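Local coordinates for protein sialyltransferase 0160 (Photobacterium damselae, PDB 4R84) that probably transfers sialic acid from a CMP-sialic acid donor to an acceptor sugar, as a glycosyltransferase of the GT-B structural group, at residues D298-E303 against H307-Y312; Y292-E297 against D311-S316. One frame throughout, in Å; residues are numbered along the deposited sequence.

Contact 1: residues D298-E303 against H307-Y312; sequences DYLDVE and HDLRDY
Arg310 meets Leu300 and Asp301 with nearly the whole length of its side chain. Arg310 CB lies 3.9 Å from Leu300 CB, and its CG still touches that same carbon. The chain then bends at CD (chi3 58°). Arg310 CD passes 3.2 Å from Asp301 OD1, and the bend turns the guanidinium over to the carboxylate. At the tip, Arg310 NH1 donates to Asp301 OD1 over 3.2 Å in a nearly straight bond. Asp301 OD1 lies in the guanidinium plane; the donor reaches it on the anti side, slightly out of the carboxylate plane, and the two flat groups are turned 50° apart. Arg310 NE is 3.6 Å from Asp311 OD1, a second and longer salt bridge, which makes a network of the arginine and two aspartates.

His307 makes the second polar link. His307 NE2 donates to the backbone Asp301 O over 2.7 Å, with the acceptor in the ring plane. The ring edge at His307 CD2 faces Leu300 O. NH2 of Arg310 lies 3.5 Å above one face of the imidazole, offset toward the rim. On the inner side, Leu300 CD2 packs on Leu309 CD2 at 3.9 Å, and Leu309 continues onto Leu243 and Trp246 of helix 237-246.

The contact joins two consecutive short helices, 299-302 and 307-313, across a short connection. Leu300 O is buried here without a hydrogen-bonding partner, whereas Asp301 O at the end of the first helix is bonded by His307. The two carboxylates probably offset the arginine charge, and the bonded NE2 implies that the imidazole carries a proton on that nitrogen.

Contact 2: residues Y292-E297 against D311-S316; sequences YYFLRE and DYLGSS
Tyr292 N donates to Ser316 O over 2.8 Å in an almost straight bond (172°), where the backbones come closest. This bond lies at the start of parallel strand pairing in the Rossmann-like sheet of a GT-B fold. Strand 290-294 runs parallel to strand 317-319, and further backbone bonds link Tyr292 and Phe294 to Lys318. The two strands are joined through helices 299-302 and 307-313, so the unit is a beta-alpha-beta crossover. Gly314 is the first residue to leave helical angles, with positive phi, and the short 3-10 turn 315-316 leads into the next strand.

Leu313 carries the side-chain contact. Its two methyls divide the work: CD2 touches Tyr292 CE2 at 3.6 Å, and CD1 touches Phe294 CZ at 3.8 Å. The tyrosine and the leucine cross at about a right angle. CD1 comes to the edge of the Phe294 ring, near its plane. Leu313 CG is anti to its own carbonyl carbon (chi1 -61°), which places the fork between the two aromatic residues. Helix 237-246 also covers Phe294, through Tyr240 and Leu243.

The hydroxyl of Tyr292 is hydrogen-bonded to His285 ND1. His285 also touches Leu313 and Ser316, so it borders the same buried patch. In one of its two deposited conformers, Ser316 completes the contact by packing its CB against the tyrosine ring, 3.9 Å from Tyr292 CD2.

In the fold
Both contacts use helix 307-313. Contact 1 lies nearer the surface, its centre about 22 Å from the centre of the chain. Contact 2 is buried, its centre about 15 Å from the centre of the chain. Their chemistry follows this difference. Residues 298-303 and 307-312 meet through polar and charged groups on the outer side and a leucine pair on the inner side. Residues 292-297 and 311-316 meet through aromatic and leucine carbons and one backbone bond. The apolar parts join: Leu300 CD1 packs on Phe294 CZ at 3.8 Å and lies near Leu313 CD1. The centres of the two contacts are about 8 Å apart, and together the contacts hold this helix to the preceding helix and strand.

Contact 1: residues D298-E303 against H307-Y312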
loop_
_atom_site.group_PDB
_atom_site.type_symbol
_atom_site.label_atom_id
_atom_site.label_comp_id
_atom_site.label_asym_id
_atom_site.label_seq_id
_atom_site.Cartn_x
_atom_site.Cartn_y
_atom_site.Cartn_z
ATOM N N ASP A 298 -13.064 -5.294 9.371
ATOM C CA ASP A 298 -14.245 -5.749 10.089
ATOM C C ASP A 298 -14.348 -7.274 10.167
ATOM O O ASP A 298 -15.149 -7.782 10.942
ATOM C CB ASP A 298 -15.511 -5.169 9.452
ATOM C CG ASP A 298 -15.650 -5.528 7.988
ATOM O OD1 ASP A 298 -14.621 -5.627 7.291
ATOM O OD2 ASP A 298 -16.798 -5.693 7.529
ATOM N N TYR A 299 -13.519 -8.002 9.417
ATOM C CA TYR A 299 -13.496 -9.450 9.547
ATOM C C TYR A 299 -13.173 -9.819 10.992
ATOM O O TYR A 299 -13.706 -10.788 11.520
ATOM C CB TYR A 299 -12.489 -10.093 8.576
ATOM C CG TYR A 299 -12.554 -11.600 8.569
ATOM C CD1 TYR A 299 -13.776 -12.250 8.426
ATOM C CD2 TYR A 299 -11.407 -12.380 8.661
ATOM C CE1 TYR A 299 -13.857 -13.626 8.413
ATOM C CE2 TYR A 299 -11.478 -13.758 8.636
ATOM C CZ TYR A 299 -12.711 -14.378 8.517
ATOM O OH TYR A 299 -12.822 -15.750 8.506
ATOM N N LEU A 300 -12.336 -9.014 11.648
ATOM C CA LEU A 300 -11.971 -9.270 13.035
ATOM C C LEU A 300 -13.150 -9.024 13.989
ATOM O O LEU A 300 -13.116 -9.459 15.142
ATOM C CB LEU A 300 -10.788 -8.392 13.456
ATOM C CG LEU A 300 -9.510 -8.591 12.647
ATOM C CD1 LEU A 300 -8.458 -7.568 13.107
ATOM C CD2 LEU A 300 -8.997 -10.010 12.776
ATOM N N ASP A 301 -14.163 -8.303 13.505
ATOM C CA ASP A 301 -15.391 -8.038 14.266
ATOM C C ASP A 301 -16.452 -9.099 14.002
ATOM O O ASP A 301 -17.026 -9.661 14.937
ATOM C CB ASP A 301 -15.976 -6.664 13.915
ATOM C CG ASP A 301 -15.070 -5.514 14.311
ATOM O OD1 ASP A 301 -14.445 -5.590 15.387
ATOM O OD2 ASP A 301 -14.990 -4.533 13.540
ATOM N N VAL A 302 -16.740 -9.343 12.725
ATOM C CA VAL A 302 -17.871 -10.216 12.366
ATOM C C VAL A 302 -17.588 -11.690 12.636
ATOM O O VAL A 302 -18.511 -12.471 12.854
ATOM C CB VAL A 302 -18.293 -10.053 10.885
ATOM C CG1 VAL A 302 -18.727 -8.619 10.614
ATOM C CG2 VAL A 302 -17.171 -10.466 9.942
ATOM N N GLU A 303 -16.322 -12.078 12.631
ATOM C CA GLU A 303 -15.969 -13.453 12.953
ATOM C C GLU A 303 -15.632 -13.583 14.431
ATOM O O GLU A 303 -14.560 -13.183 14.875
ATOM C CB GLU A 303 -14.817 -13.936 12.064
ATOM C CG GLU A 303 -14.302 -15.298 12.443
ATOM C CD GLU A 303 -15.421 -16.331 12.506
ATOM O OE1 GLU A 303 -16.034 -16.627 11.463
ATOM O OE2 GLU A 303 -15.688 -16.838 13.617
ATOM N N HIS A 307 -12.148 -12.359 17.651
ATOM C CA HIS A 307 -12.201 -11.254 18.601
ATOM C C HIS A 307 -10.935 -11.213 19.453
ATOM O O HIS A 307 -10.467 -10.138 19.835
ATOM C CB HIS A 307 -13.435 -11.374 19.492
ATOM C CG HIS A 307 -14.709 -11.008 18.800
ATOM N ND1 HIS A 307 -15.937 -11.055 19.425
ATOM C CD2 HIS A 307 -14.948 -10.611 17.528
ATOM C CE1 HIS A 307 -16.877 -10.687 18.572
ATOM N NE2 HIS A 307 -16.303 -10.412 17.414
ATOM N N ASP A 308 -10.380 -12.388 19.746
ATOM C CA ASP A 308 -9.170 -12.454 20.554
ATOM C C ASP A 308 -7.970 -11.897 19.776
ATOM O O ASP A 308 -7.098 -11.239 20.360
ATOM C CB ASP A 308 -8.909 -13.888 21.032
ATOM C CG ASP A 308 -8.834 -14.901 19.897
ATOM O OD1 ASP A 308 -9.076 -14.537 18.722
ATOM O OD2 ASP A 308 -8.562 -16.085 20.200
ATOM N N LEU A 309 -7.930 -12.135 18.466
ATOM C CA LEU A 309 -6.882 -11.536 17.637
ATOM C C LEU A 309 -7.087 -10.024 17.516
ATOM O O LEU A 309 -6.127 -9.244 17.607
ATOM C CB LEU A 309 -6.842 -12.187 16.252
ATOM C CG LEU A 309 -5.793 -11.544 15.334
ATOM C CD1 LEU A 309 -4.386 -11.724 15.903
ATOM C CD2 LEU A 309 -5.870 -12.119 13.916
ATOM N N ARG A 310 -8.342 -9.612 17.347
ATOM C CA ARG A 310 -8.686 -8.190 17.307
ATOM C C ARG A 310 -8.131 -7.446 18.517
ATOM O O ARG A 310 -7.497 -6.376 18.390
ATOM C CB ARG A 310 -10.205 -8.014 17.270
ATOM C CG ARG A 310 -10.648 -6.568 17.227
ATOM C CD ARG A 310 -12.129 -6.464 17.438
ATOM N NE ARG A 310 -12.533 -7.061 18.713
ATOM C CZ ARG A 310 -13.794 -7.303 19.046
ATOM N NH1 ARG A 310 -14.763 -7.015 18.186
ATOM N NH2 ARG A 310 -14.085 -7.851 20.218
ATOM N N ASP A 311 -8.339 -8.038 19.684
ATOM C CA ASP A 311 -7.855 -7.448 20.928
ATOM C C ASP A 311 -6.335 -7.462 20.995
ATOM O O ASP A 311 -5.724 -6.511 21.479
ATOM C CB ASP A 311 -8.438 -8.183 22.133
ATOM C CG ASP A 311 -9.941 -8.011 22.248
ATOM O OD1 ASP A 311 -10.475 -7.043 21.661
ATOM O OD2 ASP A 311 -10.587 -8.843 22.923
ATOM N N TYR A 312 -5.739 -8.537 20.487
ATOM C CA TYR A 312 -4.286 -8.714 20.505
ATOM C C TYR A 312 -3.586 -7.698 19.618
ATOM O O TYR A 312 -2.500 -7.221 19.952
ATOM C CB TYR A 312 -3.914 -10.130 20.052
ATOM C CG TYR A 312 -2.442 -10.461 20.178
ATOM C CD1 TYR A 312 -1.861 -10.649 21.422
ATOM C CD2 TYR A 312 -1.630 -10.577 19.050
ATOM C CE1 TYR A 312 -0.521 -10.950 21.548
ATOM C CE2 TYR A 312 -0.288 -10.884 19.162
ATOM C CZ TYR A 312 0.264 -11.074 20.420
ATOM O OH TYR A 312 1.599 -11.380 20.563
#

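Contact 2: residues Y292-E297 against D311-S316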
loop_
_atom_site.group_PDB
_atom_site.type_symbol
_atom_site.label_atom_id
_atom_site.label_comp_id
_atom_site.label_asym_id
_atom_site.label_seq_id
_atom_site.Cartn_x
_atom_site.Cartn_y
_atom_site.Cartn_z
ATOM N N TYR A 292 -1.011 -2.787 10.626
ATOM C CA TYR A 292 -1.511 -3.850 9.754
ATOM C C TYR A 292 -2.703 -3.302 8.997
ATOM O O TYR A 292 -3.744 -3.045 9.607
ATOM C CB TYR A 292 -1.958 -5.083 10.546
ATOM C CG TYR A 292 -0.938 -5.712 11.464
ATOM C CD1 TYR A 292 -0.039 -6.671 10.997
ATOM C CD2 TYR A 292 -0.917 -5.396 12.810
ATOM C CE1 TYR A 292 0.871 -7.276 11.855
ATOM C CE2 TYR A 292 -0.014 -5.988 13.672
ATOM C CZ TYR A 292 0.881 -6.923 13.194
ATOM O OH TYR A 292 1.790 -7.500 14.062
ATOM N N TYR A 293 -2.557 -3.074 7.693
ATOM C CA TYR A 293 -3.673 -2.577 6.909
ATOM C C TYR A 293 -4.460 -3.755 6.381
ATOM O O TYR A 293 -3.972 -4.501 5.530
ATOM C CB TYR A 293 -3.191 -1.689 5.764
ATOM C CG TYR A 293 -2.690 -0.375 6.288
ATOM C CD1 TYR A 293 -3.579 0.614 6.684
ATOM C CD2 TYR A 293 -1.323 -0.139 6.438
ATOM C CE1 TYR A 293 -3.129 1.815 7.186
ATOM C CE2 TYR A 293 -0.860 1.067 6.953
ATOM C CZ TYR A 293 -1.777 2.032 7.322
ATOM O OH TYR A 293 -1.360 3.231 7.830
ATOM N N PHE A 294 -5.678 -3.898 6.898
ATOM C CA PHE A 294 -6.598 -4.952 6.482
ATOM C C PHE A 294 -7.494 -4.433 5.352
ATOM O O PHE A 294 -8.088 -3.368 5.482
ATOM C CB PHE A 294 -7.483 -5.389 7.655
ATOM C CG PHE A 294 -6.819 -6.302 8.648
ATOM C CD1 PHE A 294 -5.884 -5.810 9.553
ATOM C CD2 PHE A 294 -7.203 -7.640 8.740
ATOM C CE1 PHE A 294 -5.299 -6.640 10.485
ATOM C CE2 PHE A 294 -6.625 -8.476 9.674
ATOM C CZ PHE A 294 -5.668 -7.977 10.549
ATOM N N LEU A 295 -7.614 -5.172 4.254
ATOM C CA LEU A 295 -8.614 -4.811 3.244
ATOM C C LEU A 295 -10.035 -4.894 3.825
ATOM O O LEU A 295 -10.910 -4.118 3.438
ATOM C CB LEU A 295 -8.451 -5.642 1.970
ATOM C CG LEU A 295 -8.402 -7.154 1.954
ATOM C CD1 LEU A 295 -9.814 -7.720 1.901
ATOM C CD2 LEU A 295 -7.620 -7.565 0.733
ATOM N N ARG A 296 -10.263 -5.842 4.731
ATOM C CA ARG A 296 -11.520 -5.882 5.480
ATOM C C ARG A 296 -11.265 -6.041 6.981
ATOM O O ARG A 296 -11.301 -7.152 7.518
ATOM C CB ARG A 296 -12.423 -7.017 4.966
ATOM C CG ARG A 296 -13.053 -6.744 3.614
ATOM C CD ARG A 296 -14.094 -5.632 3.684
ATOM N NE ARG A 296 -15.206 -5.960 4.569
ATOM C CZ ARG A 296 -16.331 -6.544 4.158
ATOM N NH1 ARG A 296 -16.478 -6.851 2.876
ATOM N NH2 ARG A 296 -17.303 -6.816 5.023
ATOM N N GLU A 297 -10.993 -4.923 7.657
ATOM C CA GLU A 297 -10.682 -4.950 9.079
ATOM C C GLU A 297 -11.854 -5.498 9.880
ATOM O O GLU A 297 -11.669 -6.106 10.931
ATOM C CB GLU A 297 -10.302 -3.555 9.599
ATOM C CG GLU A 297 -9.838 -3.595 11.052
ATOM C CD GLU A 297 -9.728 -2.217 11.695
ATOM O OE1 GLU A 297 -10.135 -1.221 11.062
ATOM O OE2 GLU A 297 -9.242 -2.134 12.843
ATOM N N ASP A 311 -8.339 -8.038 19.684
ATOM C CA ASP A 311 -7.855 -7.448 20.928
ATOM C C ASP A 311 -6.335 -7.462 20.995
ATOM O O ASP A 311 -5.724 -6.511 21.479
ATOM C CB ASP A 311 -8.438 -8.183 22.133
ATOM C CG ASP A 311 -9.941 -8.011 22.248
ATOM O OD1 ASP A 311 -10.475 -7.043 21.661
ATOM O OD2 ASP A 311 -10.587 -8.843 22.923
ATOM N N TYR A 312 -5.739 -8.537 20.487
ATOM C CA TYR A 312 -4.286 -8.714 20.505
ATOM C C TYR A 312 -3.586 -7.698 19.618
ATOM O O TYR A 312 -2.500 -7.221 19.952
ATOM C CB TYR A 312 -3.914 -10.130 20.052
ATOM C CG TYR A 312 -2.442 -10.461 20.178
ATOM C CD1 TYR A 312 -1.861 -10.649 21.422
ATOM C CD2 TYR A 312 -1.630 -10.577 19.050
ATOM C CE1 TYR A 312 -0.521 -10.950 21.548
ATOM C CE2 TYR A 312 -0.288 -10.884 19.162
ATOM C CZ TYR A 312 0.264 -11.074 20.420
ATOM O OH TYR A 312 1.599 -11.380 20.563
ATOM N N LEU A 313 -4.182 -7.395 18.471
ATOM C CA LEU A 313 -3.586 -6.399 17.572
ATOM C C LEU A 313 -3.880 -4.992 18.051
ATOM O O LEU A 313 -3.044 -4.088 17.907
ATOM C CB LEU A 313 -4.113 -6.566 16.150
ATOM C CG LEU A 313 -3.824 -7.908 15.479
ATOM C CD1 LEU A 313 -4.366 -7.938 14.066
ATOM C CD2 LEU A 313 -2.326 -8.137 15.467
ATOM N N GLY A 314 -5.071 -4.808 18.615
ATOM C CA GLY A 314 -5.457 -3.513 19.140
ATOM C C GLY A 314 -5.378 -2.404 18.107
ATOM O O GLY A 314 -5.856 -2.547 16.974
ATOM N N SER A 315 -4.751 -1.296 18.491
ATOM C CA SER A 315 -4.714 -0.124 17.631
ATOM C C SER A 315 -3.820 -0.310 16.402
ATOM O O SER A 315 -3.863 0.508 15.487
ATOM C CB SER A 315 -4.245 1.094 18.423
ATOM O OG SER A 315 -2.965 0.871 18.988
ATOM N N SER A 316 -3.027 -1.381 16.374
ATOM C CA SER A 316 -2.152 -1.645 15.234
ATOM C C SER A 316 -2.942 -2.122 14.019
ATOM O O SER A 316 -2.471 -2.010 12.885
ATOM C CB SER A 316 -1.080 -2.673 15.603
ATOM O OG SER A 316 -0.166 -2.138 16.552
#